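Long-range contacts in putative tetR-family transcriptional regulatory protein (Streptomyces coelicolor, PDB 2DG8), which probably acts as a TetR-family transcriptional regulator, binding DNA through a helix-turn-helix domain in a homodimer of all-helical subunits: residues R130-L135 with T143-D148; D91-L96 with A149-L154; R13-T18 with R58-R63; Q108-L113 with E122-W127. All coordinates share one frame; numbering follows the deposited sequence.

Contact 1: residues R130-L135 with T143-D148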
loop_
_atom_site.group_PDB
_atom_site.type_symbol
_atom_site.label_atom_id
_atom_site.label_comp_id
_atom_site.label_asym_id
_atom_site.label_seq_id
_atom_site.Cartn_x
_atom_site.Cartn_y
_atom_site.Cartn_z
ATOM N N ARG A 130 2.765 -1.813 16.997
ATOM C CA ARG A 130 2.137 -2.974 17.621
ATOM C C ARG A 130 2.482 -4.257 16.859
ATOM O O ARG A 130 2.634 -5.332 17.453
ATOM C CB ARG A 130 0.626 -2.761 17.683
ATOM C CG ARG A 130 0.252 -1.485 18.424
ATOM C CD ARG A 130 -0.779 -1.759 19.500
ATOM N NE ARG A 130 -2.103 -2.007 18.938
ATOM C CZ ARG A 130 -3.052 -2.704 19.553
ATOM N NH1 ARG A 130 -4.228 -2.876 18.972
ATOM N NH2 ARG A 130 -2.821 -3.248 20.741
ATOM N N SER A 131 2.606 -4.141 15.542
ATOM C CA SER A 131 2.975 -5.290 14.721
ATOM C C SER A 131 4.354 -5.754 15.186
ATOM O O SER A 131 4.581 -6.941 15.439
ATOM C CB SER A 131 3.056 -4.891 13.246
ATOM O OG SER A 131 1.806 -4.440 12.768
ATOM N N ARG A 132 5.269 -4.797 15.313
ATOM C CA ARG A 132 6.632 -5.099 15.725
ATOM C C ARG A 132 6.707 -5.725 17.109
ATOM O O ARG A 132 7.578 -6.552 17.371
ATOM C CB ARG A 132 7.501 -3.837 15.680
ATOM C CG ARG A 132 7.707 -3.274 14.279
ATOM C CD ARG A 132 8.936 -2.366 14.233
ATOM N NE ARG A 132 8.895 -1.309 15.242
ATOM C CZ ARG A 132 8.284 -0.139 15.086
ATOM N NH1 ARG A 132 8.304 0.752 16.068
ATOM N NH2 ARG A 132 7.664 0.148 13.946
ATOM N N VAL A 133 5.798 -5.339 17.996
ATOM C CA VAL A 133 5.803 -5.903 19.337
ATOM C C VAL A 133 5.714 -7.428 19.227
ATOM O O VAL A 133 6.581 -8.149 19.728
ATOM C CB VAL A 133 4.619 -5.362 20.186
ATOM C CG1 VAL A 133 4.570 -6.069 21.530
ATOM C CG2 VAL A 133 4.777 -3.856 20.403
ATOM N N HIS A 134 4.679 -7.919 18.551
ATOM C CA HIS A 134 4.508 -9.363 18.397
ATOM C C HIS A 134 5.659 -10.012 17.643
ATOM O O HIS A 134 5.981 -11.175 17.873
ATOM C CB HIS A 134 3.197 -9.676 17.685
ATOM C CG HIS A 134 1.985 -9.219 18.436
ATOM N ND1 HIS A 134 1.271 -8.096 18.080
ATOM C CD2 HIS A 134 1.400 -9.702 19.556
ATOM C CE1 HIS A 134 0.295 -7.904 18.953
ATOM N NE2 HIS A 134 0.354 -8.864 19.857
ATOM N N LEU A 135 6.278 -9.260 16.743
ATOM C CA LEU A 135 7.390 -9.785 15.967
ATOM C C LEU A 135 8.611 -9.914 16.875
ATOM O O LEU A 135 9.391 -10.858 16.755
ATOM C CB LEU A 135 7.695 -8.848 14.802
ATOM C CG LEU A 135 7.460 -9.235 13.338
ATOM C CD1 LEU A 135 6.395 -10.311 13.135
ATOM C CD2 LEU A 135 7.108 -7.962 12.622
ATOM N N THR A 143 15.756 -6.790 13.290
ATOM C CA THR A 143 15.218 -7.703 12.291
ATOM C C THR A 143 13.695 -7.602 12.271
ATOM O O THR A 143 13.069 -7.676 11.212
ATOM C CB THR A 143 15.642 -9.160 12.562
ATOM O OG1 THR A 143 14.902 -9.681 13.668
ATOM C CG2 THR A 143 17.115 -9.220 12.887
ATOM N N ALA A 144 13.104 -7.421 13.446
ATOM C CA ALA A 144 11.656 -7.297 13.546
ATOM C C ALA A 144 11.168 -6.125 12.695
ATOM O O ALA A 144 10.108 -6.204 12.075
ATOM C CB ALA A 144 11.243 -7.103 14.991
ATOM N N ARG A 145 11.944 -5.045 12.663
ATOM C CA ARG A 145 11.575 -3.876 11.877
ATOM C C ARG A 145 11.749 -4.175 10.389
ATOM O O ARG A 145 10.881 -3.844 9.575
ATOM C CB ARG A 145 12.429 -2.668 12.267
ATOM C CG ARG A 145 12.022 -1.385 11.551
ATOM C CD ARG A 145 12.775 -0.170 12.079
ATOM N NE ARG A 145 12.293 0.278 13.384
ATOM C CZ ARG A 145 11.385 1.241 13.565
ATOM N NH1 ARG A 145 10.849 1.865 12.522
ATOM N NH2 ARG A 145 11.027 1.592 14.794
ATOM N N GLN A 146 12.877 -4.789 10.033
ATOM C CA GLN A 146 13.129 -5.143 8.638
ATOM C C GLN A 146 12.061 -6.144 8.171
ATOM O O GLN A 146 11.547 -6.055 7.052
ATOM C CB GLN A 146 14.524 -5.765 8.486
ATOM C CG GLN A 146 15.657 -4.885 9.004
ATOM C CD GLN A 146 17.012 -5.581 8.981
ATOM O OE1 GLN A 146 17.872 -5.305 9.822
ATOM N NE2 GLN A 146 17.217 -6.473 8.015
ATOM N N LEU A 147 11.725 -7.086 9.047
ATOM C CA LEU A 147 10.733 -8.107 8.734
ATOM C C LEU A 147 9.337 -7.526 8.516
ATOM O O LEU A 147 8.614 -7.962 7.615
ATOM C CB LEU A 147 10.697 -9.161 9.849
ATOM C CG LEU A 147 9.744 -10.337 9.658
ATOM C CD1 LEU A 147 9.916 -10.942 8.253
ATOM C CD2 LEU A 147 10.016 -11.376 10.748
ATOM N N ASP A 148 8.960 -6.540 9.326
ATOM C CA ASP A 148 7.642 -5.916 9.185
ATOM C C ASP A 148 7.520 -5.263 7.813
ATOM O O ASP A 148 6.457 -5.300 7.195
ATOM C CB ASP A 148 7.408 -4.853 10.266
ATOM C CG ASP A 148 5.925 -4.506 10.435
ATOM O OD1 ASP A 148 5.606 -3.350 10.798
ATOM O OD2 ASP A 148 5.075 -5.399 10.212
HETATM O O HOH W 1 7.562 -1.574 11.442
#
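Arg132 and Arg145 set out from their helices with different first torsions. In Arg132, CG lies anti to the carbonyl carbon (chi1 -66°). In Arg145 it lies anti to the backbone N (chi1 -176°). Both chains then bend at chi3, and the two guanidinium groups end up stacked. Their centres are 3.7 Å apart and their planes differ by 29°. Arg145 NH2 sits over one face of the Arg132 group, 3.1 Å from Arg132 NH1. Both are donors of like charge, so no bond joins them. A water lies in plane at the edge of the Arg132 group. It accepts from Arg132 NH2 at 3.0 Å and donates to Asp148 OD1 at 2.7 Å. The nearby carboxylate probably eases the charge of the pair. With a leucine in place of Arg132, the water and Asp148 would probably lose their cationic partner and Arg145 its stacking face. Here the end of helix 121-135 meets the start of helix 141-159 in the C-terminal domain of the TetR fold. Arg145 also packs on Leu169 of the second subunit. Deeper in, Leu135 CB meets Ala144 CB at 4.0 Å. Leu135 CD2 lies 3.5 Å from Ala144 O and also touches Asp148 CB.

Contact 2: residues D91-L96 with A149-L154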
loop_
_atom_site.group_PDB
_atom_site.type_symbol
_atom_site.label_atom_id
_atom_site.label_comp_id
_atom_site.label_asym_id
_atom_site.label_seq_id
_atom_site.Cartn_x
_atom_site.Cartn_y
_atom_site.Cartn_z
ATOM N N ASP A 91 2.536 -17.818 6.779
ATOM C CA ASP A 91 1.096 -18.023 6.857
ATOM C C ASP A 91 0.400 -16.676 6.932
ATOM O O ASP A 91 -0.634 -16.453 6.299
ATOM C CB ASP A 91 0.742 -18.841 8.108
ATOM C CG ASP A 91 1.230 -20.267 8.026
ATOM O OD1 ASP A 91 1.261 -20.946 9.073
ATOM O OD2 ASP A 91 1.573 -20.713 6.915
ATOM N N LEU A 92 0.975 -15.784 7.726
ATOM C CA LEU A 92 0.419 -14.452 7.919
ATOM C C LEU A 92 0.371 -13.717 6.579
ATOM O O LEU A 92 -0.645 -13.136 6.219
ATOM C CB LEU A 92 1.295 -13.665 8.889
ATOM C CG LEU A 92 0.707 -12.697 9.914
ATOM C CD1 LEU A 92 1.834 -11.790 10.393
ATOM C CD2 LEU A 92 -0.416 -11.870 9.327
ATOM N N VAL A 93 1.487 -13.740 5.856
ATOM C CA VAL A 93 1.579 -13.066 4.571
ATOM C C VAL A 93 0.537 -13.554 3.578
ATOM O O VAL A 93 -0.118 -12.746 2.922
ATOM C CB VAL A 93 2.975 -13.245 3.939
ATOM C CG1 VAL A 93 2.926 -12.885 2.455
ATOM C CG2 VAL A 93 3.984 -12.356 4.659
ATOM N N HIS A 94 0.385 -14.872 3.454
ATOM C CA HIS A 94 -0.591 -15.391 2.506
ATOM C C HIS A 94 -2.033 -15.118 2.930
ATOM O O HIS A 94 -2.883 -14.777 2.103
ATOM C CB HIS A 94 -0.339 -16.882 2.256
ATOM C CG HIS A 94 0.860 -17.136 1.390
ATOM N ND1 HIS A 94 0.801 -17.903 0.246
ATOM C CD2 HIS A 94 2.126 -16.661 1.457
ATOM C CE1 HIS A 94 1.975 -17.882 -0.358
ATOM N NE2 HIS A 94 2.798 -17.135 0.355
ATOM N N GLU A 95 -2.311 -15.226 4.218
ATOM C CA GLU A 95 -3.663 -14.953 4.682
ATOM C C GLU A 95 -4.034 -13.479 4.438
ATOM O O GLU A 95 -5.107 -13.180 3.932
ATOM C CB GLU A 95 -3.793 -15.283 6.170
ATOM C CG GLU A 95 -5.191 -15.038 6.713
ATOM C CD GLU A 95 -5.342 -15.433 8.173
ATOM O OE1 GLU A 95 -4.806 -16.496 8.563
ATOM O OE2 GLU A 95 -6.012 -14.688 8.919
ATOM N N LEU A 96 -3.136 -12.564 4.784
ATOM C CA LEU A 96 -3.407 -11.139 4.608
ATOM C C LEU A 96 -3.518 -10.725 3.147
ATOM O O LEU A 96 -4.210 -9.765 2.831
ATOM C CB LEU A 96 -2.310 -10.291 5.251
ATOM C CG LEU A 96 -2.040 -10.321 6.758
ATOM C CD1 LEU A 96 -0.727 -9.577 7.018
ATOM C CD2 LEU A 96 -3.191 -9.683 7.530
ATOM N N ALA A 149 8.603 -4.653 7.332
ATOM C CA ALA A 149 8.575 -4.023 6.018
ATOM C C ALA A 149 8.482 -5.085 4.920
ATOM O O ALA A 149 7.868 -4.851 3.875
ATOM C CB ALA A 149 9.822 -3.166 5.809
ATOM N N LEU A 150 9.103 -6.243 5.150
ATOM C CA LEU A 150 9.061 -7.322 4.162
ATOM C C LEU A 150 7.641 -7.868 4.095
ATOM O O LEU A 150 7.084 -8.052 3.009
ATOM C CB LEU A 150 10.034 -8.455 4.531
ATOM C CG LEU A 150 10.053 -9.669 3.593
ATOM C CD1 LEU A 150 10.485 -9.223 2.195
ATOM C CD2 LEU A 150 11.010 -10.741 4.127
ATOM N N ILE A 151 7.063 -8.134 5.263
ATOM C CA ILE A 151 5.701 -8.656 5.343
ATOM C C ILE A 151 4.761 -7.719 4.587
ATOM O O ILE A 151 3.888 -8.163 3.823
ATOM C CB ILE A 151 5.240 -8.784 6.827
ATOM C CG1 ILE A 151 5.993 -9.932 7.500
ATOM C CG2 ILE A 151 3.731 -9.002 6.909
ATOM C CD1 ILE A 151 5.700 -10.082 8.974
ATOM N N GLU A 152 4.958 -6.423 4.796
ATOM C CA GLU A 152 4.142 -5.407 4.143
ATOM C C GLU A 152 4.248 -5.546 2.625
ATOM O O GLU A 152 3.242 -5.605 1.924
ATOM C CB GLU A 152 4.618 -4.014 4.560
ATOM C CG GLU A 152 3.733 -2.887 4.093
ATOM C CD GLU A 152 2.490 -2.747 4.952
ATOM O OE1 GLU A 152 2.635 -2.567 6.183
ATOM O OE2 GLU A 152 1.374 -2.818 4.398
ATOM N N GLY A 153 5.483 -5.599 2.134
ATOM C CA GLY A 153 5.726 -5.712 0.708
ATOM C C GLY A 153 5.300 -7.016 0.051
ATOM O O GLY A 153 4.764 -6.999 -1.057
ATOM N N LEU A 154 5.545 -8.145 0.717
ATOM C CA LEU A 154 5.163 -9.452 0.179
ATOM C C LEU A 154 3.646 -9.558 0.087
ATOM O O LEU A 154 3.106 -10.066 -0.888
ATOM C CB LEU A 154 5.704 -10.592 1.066
ATOM C CG LEU A 154 7.211 -10.899 1.021
ATOM C CD1 LEU A 154 7.585 -11.917 2.105
ATOM C CD2 LEU A 154 7.584 -11.440 -0.348
#
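Val93 meets Ile151 and Leu154 with a fork of two methyls. Its CB points toward helix 141-159 but stays behind the methyls, which do the touching. CG1 lies anti to the backbone N (chi1 164°) and goes to Leu154. It stands 3.9 Å from Leu154 CB and also touches the carbonyl carbon of Leu154. CG2, the other branch, goes to Ile151. It lies 4.0 Å from Ile151 CG2 and reaches the backbone at Ile151 CA at 4.1 Å. Cutting Val93 back to an alanine here would probably open a gap beside both Ile151 and Leu154, since both methyls that bridge the helices would go. Segments 91-96 and 149-154 run in roughly the same direction; their axes approach to 9.5 Å and cross at -36°. They belong to the helical C-terminal domain of the TetR family. Helix 141-159 also faces the second subunit, where Leu150 packs on Leu150 of the other chain, as expected for the dimer interface of this family. Within the chain, Val93 and Leu96 of helix 82-98 also touch Thr155 of helix 141-159. Two leucines flank the valine at longer range. Leu92 CD1 comes to 4.5 Å from Ile151 CD1, and Leu96 CD1 to 4.5 Å from Ile151 CG2. Ile151 is thus approached at both of its branches. Leu92 continues the apolar layer onto Phe72 and Leu76 of helix 53-77.

Contact 3: residues R13-T18 with R58-R63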
loop_
_atom_site.group_PDB
_atom_site.type_symbol
_atom_site.label_atom_id
_atom_site.label_comp_id
_atom_site.label_asym_id
_atom_site.label_seq_id
_atom_site.Cartn_x
_atom_site.Cartn_y
_atom_site.Cartn_z
ATOM N N ARG A 13 -21.403 -0.186 16.926
ATOM C CA ARG A 13 -22.094 -0.466 15.676
ATOM C C ARG A 13 -21.856 0.654 14.682
ATOM O O ARG A 13 -21.780 0.423 13.474
ATOM C CB ARG A 13 -23.595 -0.631 15.917
ATOM C CG ARG A 13 -24.216 -1.766 15.122
ATOM C CD ARG A 13 -25.694 -1.901 15.442
ATOM N NE ARG A 13 -25.919 -2.011 16.879
ATOM C CZ ARG A 13 -26.769 -1.249 17.557
ATOM N NH1 ARG A 13 -26.916 -1.413 18.866
ATOM N NH2 ARG A 13 -27.470 -0.316 16.925
ATOM N N ILE A 14 -21.738 1.872 15.188
ATOM C CA ILE A 14 -21.505 3.003 14.312
ATOM C C ILE A 14 -20.130 2.857 13.671
ATOM O O ILE A 14 -19.978 3.075 12.467
ATOM C CB ILE A 14 -21.604 4.336 15.083
ATOM C CG1 ILE A 14 -23.070 4.591 15.458
ATOM C CG2 ILE A 14 -21.058 5.481 14.228
ATOM C CD1 ILE A 14 -23.298 5.763 16.403
ATOM N N LEU A 15 -19.142 2.463 14.473
ATOM C CA LEU A 15 -17.783 2.285 13.974
ATOM C C LEU A 15 -17.720 1.209 12.898
ATOM O O LEU A 15 -17.084 1.393 11.857
ATOM C CB LEU A 15 -16.842 1.929 15.123
ATOM C CG LEU A 15 -16.565 3.076 16.104
ATOM C CD1 LEU A 15 -15.702 2.575 17.238
ATOM C CD2 LEU A 15 -15.878 4.230 15.378
ATOM N N ALA A 16 -18.400 0.094 13.145
ATOM C CA ALA A 16 -18.430 -1.009 12.193
ATOM C C ALA A 16 -19.066 -0.586 10.868
ATOM O O ALA A 16 -18.552 -0.904 9.799
ATOM C CB ALA A 16 -19.194 -2.190 12.788
ATOM N N ALA A 17 -20.185 0.129 10.947
ATOM C CA ALA A 17 -20.896 0.589 9.757
ATOM C C ALA A 17 -20.020 1.548 8.956
ATOM O O ALA A 17 -20.082 1.593 7.720
ATOM C CB ALA A 17 -22.195 1.277 10.167
ATOM N N THR A 18 -19.204 2.320 9.670
ATOM C CA THR A 18 -18.296 3.264 9.031
ATOM C C THR A 18 -17.256 2.485 8.213
ATOM O O THR A 18 -16.922 2.855 7.088
ATOM C CB THR A 18 -17.568 4.127 10.084
ATOM O OG1 THR A 18 -18.531 4.760 10.935
ATOM C CG2 THR A 18 -16.726 5.208 9.399
ATOM N N ARG A 58 -10.818 8.239 12.993
ATOM C CA ARG A 58 -9.685 7.786 13.786
ATOM C C ARG A 58 -10.071 6.558 14.595
ATOM O O ARG A 58 -9.305 5.593 14.667
ATOM C CB ARG A 58 -9.191 8.903 14.712
ATOM C CG ARG A 58 -8.623 10.114 13.959
ATOM C CD ARG A 58 -8.229 11.244 14.902
ATOM N NE ARG A 58 -6.985 10.980 15.615
ATOM C CZ ARG A 58 -5.777 11.034 15.057
ATOM N NH1 ARG A 58 -5.643 11.346 13.772
ATOM N NH2 ARG A 58 -4.696 10.775 15.785
ATOM N N GLU A 59 -11.263 6.581 15.189
ATOM C CA GLU A 59 -11.708 5.443 15.985
ATOM C C GLU A 59 -12.060 4.243 15.112
ATOM O O GLU A 59 -11.868 3.104 15.530
ATOM C CB GLU A 59 -12.907 5.820 16.865
ATOM C CG GLU A 59 -12.607 6.919 17.874
ATOM C CD GLU A 59 -13.562 6.917 19.064
ATOM O OE1 GLU A 59 -13.799 7.999 19.641
ATOM O OE2 GLU A 59 -14.062 5.833 19.431
ATOM N N ALA A 60 -12.570 4.495 13.905
ATOM C CA ALA A 60 -12.926 3.414 12.988
ATOM C C ALA A 60 -11.687 2.681 12.474
ATOM O O ALA A 60 -11.620 1.456 12.515
ATOM C CB ALA A 60 -13.727 3.953 11.810
ATOM N N PHE A 61 -10.714 3.437 11.978
ATOM C CA PHE A 61 -9.490 2.842 11.454
ATOM C C PHE A 61 -8.632 2.275 12.575
ATOM O O PHE A 61 -7.793 1.392 12.351
ATOM C CB PHE A 61 -8.703 3.874 10.644
ATOM C CG PHE A 61 -9.198 4.035 9.223
ATOM C CD1 PHE A 61 -9.587 5.278 8.742
ATOM C CD2 PHE A 61 -9.239 2.943 8.357
ATOM C CE1 PHE A 61 -10.009 5.438 7.418
ATOM C CE2 PHE A 61 -9.660 3.088 7.033
ATOM C CZ PHE A 61 -10.045 4.342 6.559
ATOM N N GLY A 62 -8.844 2.789 13.780
ATOM C CA GLY A 62 -8.108 2.296 14.925
ATOM C C GLY A 62 -8.656 0.917 15.242
ATOM O O GLY A 62 -7.909 0.021 15.627
ATOM N N ARG A 63 -9.967 0.747 15.082
ATOM C CA ARG A 63 -10.598 -0.546 15.327
ATOM C C ARG A 63 -10.110 -1.568 14.293
ATOM O O ARG A 63 -9.820 -2.719 14.637
ATOM C CB ARG A 63 -12.123 -0.446 15.229
ATOM C CG ARG A 63 -12.783 -1.807 15.259
ATOM C CD ARG A 63 -14.097 -1.850 14.498
ATOM N NE ARG A 63 -15.238 -1.478 15.324
ATOM C CZ ARG A 63 -16.319 -2.239 15.481
ATOM N NH1 ARG A 63 -16.403 -3.416 14.865
ATOM N NH2 ARG A 63 -17.310 -1.830 16.258
#
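Leu15 and Ala60 mark the point where the two helices come together, with their CA atoms 5.1 Å apart. The axes of segments 13-18 and 58-63 approach to 9.0 Å and cross steeply, at -79°. A small residue at Ala60 suits this close approach. Leu15 points toward the other helix and lays its CD2 methyl on the backbone there. CD2 is 3.6 Å from Ala60 N and 3.7 Å from Glu59 CB. Thr18, one turn further on, adds its methyl: CG2 meets Ala60 CB at 4.0 Å. The hydroxyl of Thr18 turns back to its own helix instead. OG1 donates to Ile14 O at 2.7 Å, from above the carbonyl plane, while Thr18 N reaches the same oxygen from the opposite face. Two bonds hold that oxygen, and the hydroxyl's bond probably keeps the methyl turned toward Ala60. Arg63 works in another way. Its CG is anti to the backbone N (chi1 171°), and the chain bends at chi3 to lay the guanidinium along helix 10-25. One face of the group covers Ala16, whose CB lies 3.7 Å from Arg63 NH1. Arg63 NE passes 3.8 Å from Leu15 CB. The acid of Glu59 is paired elsewhere, in a salt bridge to Arg11. The contact joins the first helix of the DNA-binding domain to helix 53-77, which leads on to the C-terminal domain. Helix 32-39, the first of the helix-turn-helix pair, packs on helix 10-25 through Ile35, which touches Ile14 and Thr18.

Contact 4: residues Q108-L113 with E122-W127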
loop_
_atom_site.group_PDB
_atom_site.type_symbol
_atom_site.label_atom_id
_atom_site.label_comp_id
_atom_site.label_asym_id
_atom_site.label_seq_id
_atom_site.Cartn_x
_atom_site.Cartn_y
_atom_site.Cartn_z
ATOM N N GLN A 108 -5.655 -0.397 2.303
ATOM C CA GLN A 108 -5.255 0.580 1.294
ATOM C C GLN A 108 -5.938 1.935 1.482
ATOM O O GLN A 108 -5.339 2.974 1.205
ATOM C CB GLN A 108 -5.522 0.033 -0.114
ATOM C CG GLN A 108 -4.746 -1.254 -0.413
ATOM C CD GLN A 108 -3.240 -1.094 -0.224
ATOM O OE1 GLN A 108 -2.574 -1.989 0.284
ATOM N NE2 GLN A 108 -2.703 0.040 -0.642
ATOM N N GLU A 109 -7.183 1.939 1.946
ATOM C CA GLU A 109 -7.871 3.212 2.167
ATOM C C GLU A 109 -7.093 3.975 3.225
ATOM O O GLU A 109 -6.791 5.154 3.055
ATOM C CB GLU A 109 -9.316 2.994 2.648
ATOM C CG GLU A 109 -10.296 2.606 1.551
ATOM C CD GLU A 109 -10.664 3.772 0.632
ATOM O OE1 GLU A 109 -10.300 4.925 0.946
ATOM O OE2 GLU A 109 -11.335 3.544 -0.400
ATOM N N LEU A 110 -6.754 3.291 4.314
ATOM C CA LEU A 110 -6.018 3.931 5.392
ATOM C C LEU A 110 -4.699 4.522 4.918
ATOM O O LEU A 110 -4.368 5.659 5.251
ATOM C CB LEU A 110 -5.751 2.944 6.535
ATOM C CG LEU A 110 -4.851 3.515 7.631
ATOM C CD1 LEU A 110 -5.421 4.822 8.140
ATOM C CD2 LEU A 110 -4.713 2.511 8.761
ATOM N N TYR A 111 -3.945 3.749 4.145
ATOM C CA TYR A 111 -2.659 4.216 3.630
ATOM C C TYR A 111 -2.795 5.478 2.775
ATOM O O TYR A 111 -1.941 6.360 2.834
ATOM C CB TYR A 111 -1.981 3.108 2.817
ATOM C CG TYR A 111 -1.475 1.959 3.653
ATOM C CD1 TYR A 111 -0.997 0.794 3.058
ATOM C CD2 TYR A 111 -1.467 2.038 5.045
ATOM C CE1 TYR A 111 -0.525 -0.264 3.832
ATOM C CE2 TYR A 111 -1.002 0.996 5.819
ATOM C CZ TYR A 111 -0.533 -0.150 5.213
ATOM O OH TYR A 111 -0.075 -1.174 5.995
ATOM N N THR A 112 -3.861 5.563 1.980
ATOM C CA THR A 112 -4.069 6.740 1.130
ATOM C C THR A 112 -4.389 7.924 2.024
ATOM O O THR A 112 -3.891 9.028 1.810
ATOM C CB THR A 112 -5.225 6.523 0.108
ATOM O OG1 THR A 112 -4.912 5.404 -0.725
ATOM C CG2 THR A 112 -5.402 7.746 -0.796
ATOM N N LEU A 113 -5.206 7.683 3.046
ATOM C CA LEU A 113 -5.580 8.739 3.983
ATOM C C LEU A 113 -4.333 9.271 4.698
ATOM O O LEU A 113 -4.120 10.485 4.786
ATOM C CB LEU A 113 -6.594 8.203 5.005
ATOM C CG LEU A 113 -7.199 9.179 6.026
ATOM C CD1 LEU A 113 -7.858 10.376 5.335
ATOM C CD2 LEU A 113 -8.233 8.432 6.857
ATOM N N GLU A 122 -0.290 8.940 12.530
ATOM C CA GLU A 122 -0.206 8.569 13.942
ATOM C C GLU A 122 -0.822 7.175 14.035
ATOM O O GLU A 122 -0.411 6.344 14.846
ATOM C CB GLU A 122 -1.037 9.516 14.814
ATOM C CG GLU A 122 -0.387 10.844 15.121
ATOM C CD GLU A 122 -1.302 11.757 15.919
ATOM O OE1 GLU A 122 -1.895 11.286 16.915
ATOM O OE2 GLU A 122 -1.424 12.943 15.550
ATOM N N LEU A 123 -1.825 6.941 13.194
ATOM C CA LEU A 123 -2.510 5.662 13.148
ATOM C C LEU A 123 -1.593 4.593 12.568
ATOM O O LEU A 123 -1.407 3.536 13.167
ATOM C CB LEU A 123 -3.771 5.766 12.285
ATOM C CG LEU A 123 -5.123 5.664 12.994
ATOM C CD1 LEU A 123 -5.259 4.281 13.616
ATOM C CD2 LEU A 123 -5.241 6.754 14.050
ATOM N N THR A 124 -1.019 4.868 11.400
ATOM C CA THR A 124 -0.132 3.897 10.775
ATOM C C THR A 124 1.120 3.661 11.622
ATOM O O THR A 124 1.622 2.537 11.702
ATOM C CB THR A 124 0.249 4.333 9.333
ATOM O OG1 THR A 124 0.616 5.717 9.323
ATOM C CG2 THR A 124 -0.932 4.137 8.391
ATOM N N HIS A 125 1.611 4.708 12.278
ATOM C CA HIS A 125 2.805 4.586 13.117
ATOM C C HIS A 125 2.521 3.649 14.294
ATOM O O HIS A 125 3.340 2.793 14.635
ATOM C CB HIS A 125 3.226 5.954 13.662
ATOM C CG HIS A 125 4.580 5.958 14.305
ATOM N ND1 HIS A 125 5.729 6.305 13.624
ATOM C CD2 HIS A 125 4.973 5.636 15.561
ATOM C CE1 HIS A 125 6.767 6.200 14.432
ATOM N NE2 HIS A 125 6.335 5.794 15.616
ATOM N N GLU A 126 1.357 3.822 14.914
ATOM C CA GLU A 126 0.955 2.998 16.051
ATOM C C GLU A 126 0.666 1.568 15.593
ATOM O O GLU A 126 0.866 0.611 16.340
ATOM C CB GLU A 126 -0.284 3.606 16.717
ATOM C CG GLU A 126 -0.861 2.795 17.864
ATOM C CD GLU A 126 0.100 2.634 19.026
ATOM O OE1 GLU A 126 1.167 3.294 19.027
ATOM O OE2 GLU A 126 -0.219 1.847 19.948
ATOM N N TRP A 127 0.198 1.431 14.355
ATOM C CA TRP A 127 -0.090 0.115 13.783
ATOM C C TRP A 127 1.246 -0.636 13.600
ATOM O O TRP A 127 1.409 -1.771 14.044
ATOM C CB TRP A 127 -0.804 0.282 12.425
ATOM C CG TRP A 127 -1.305 -0.998 11.806
ATOM C CD1 TRP A 127 -1.219 -2.254 12.334
ATOM C CD2 TRP A 127 -1.941 -1.147 10.526
ATOM N NE1 TRP A 127 -1.757 -3.177 11.467
ATOM C CE2 TRP A 127 -2.205 -2.528 10.347
ATOM C CE3 TRP A 127 -2.311 -0.249 9.514
ATOM C CZ2 TRP A 127 -2.820 -3.035 9.193
ATOM C CZ3 TRP A 127 -2.928 -0.749 8.366
ATOM C CH2 TRP A 127 -3.174 -2.136 8.216
#
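Leu110, Tyr111, Thr124 and Trp127 make this contact, and apolar packing is the main part of it. Leu110 CD2 reaches the six-membered ring of Trp127, 3.7 Å from Trp127 CE3 and equally near CZ3. Thr124 fills the angle between Leu110 and Tyr111 with its methyl. Thr124 CG2 is 4.0 Å from Leu110 CG, and it meets the edge of the tyrosine ring at Tyr111 CD2, also 4.0 Å away. The methyl is there because it lies anti to the carbonyl carbon, which leaves OG1 between the backbone N and the carbonyl carbon. The aromatic pair comes next. Tyr111 CE2 lies 3.6 Å from Trp127 CZ3. The ring centroids are 5.8 Å apart and the planes differ by 38°, so the rings meet obliquely. Helices 101-116 and 121-135 follow each other in the chain, and the segments 108-113 and 122-127 run at 125° to one another. Both helices are part of the C-terminal domain, where TetR relatives hold their ligand pocket among the helices. Trp127 also packs on Thr65, Ile68 and Val69 of helix 53-77, so that helix covers the tryptophan too. Polar groups sit around this apolar patch and find partners elsewhere. Tyr111 OH is hydrogen-bonded to Glu152 OE2 on helix 141-159. Thr124 OG1 is hydrogen-bonded to Leu160 O of the second subunit.

How the contacts relate
Contacts 1, 2 and 4 are buried and lie in the C-terminal domain. Contact 3 is only partly buried and joins helices of the DNA-binding region. Contacts 1 and 2 share helix 141-159 and touch through Leu135 and Ile151. Contacts 1 and 4 share helix 121-135. The chemistry differs. Contact 2 is purely aliphatic, and contact 4 adds aromatic rings. Contacts 1 and 3 both place an arginine against the facing helix, stacked on another arginine in one and laid over an alanine in the other. Contact 4 meets contact 2 through a probable hydrogen bond between Tyr111 and Glu152. Arg58–Glu122 and Phe61 on Leu110 and Leu113 link contact 3 to contact 4, tying the two domains together.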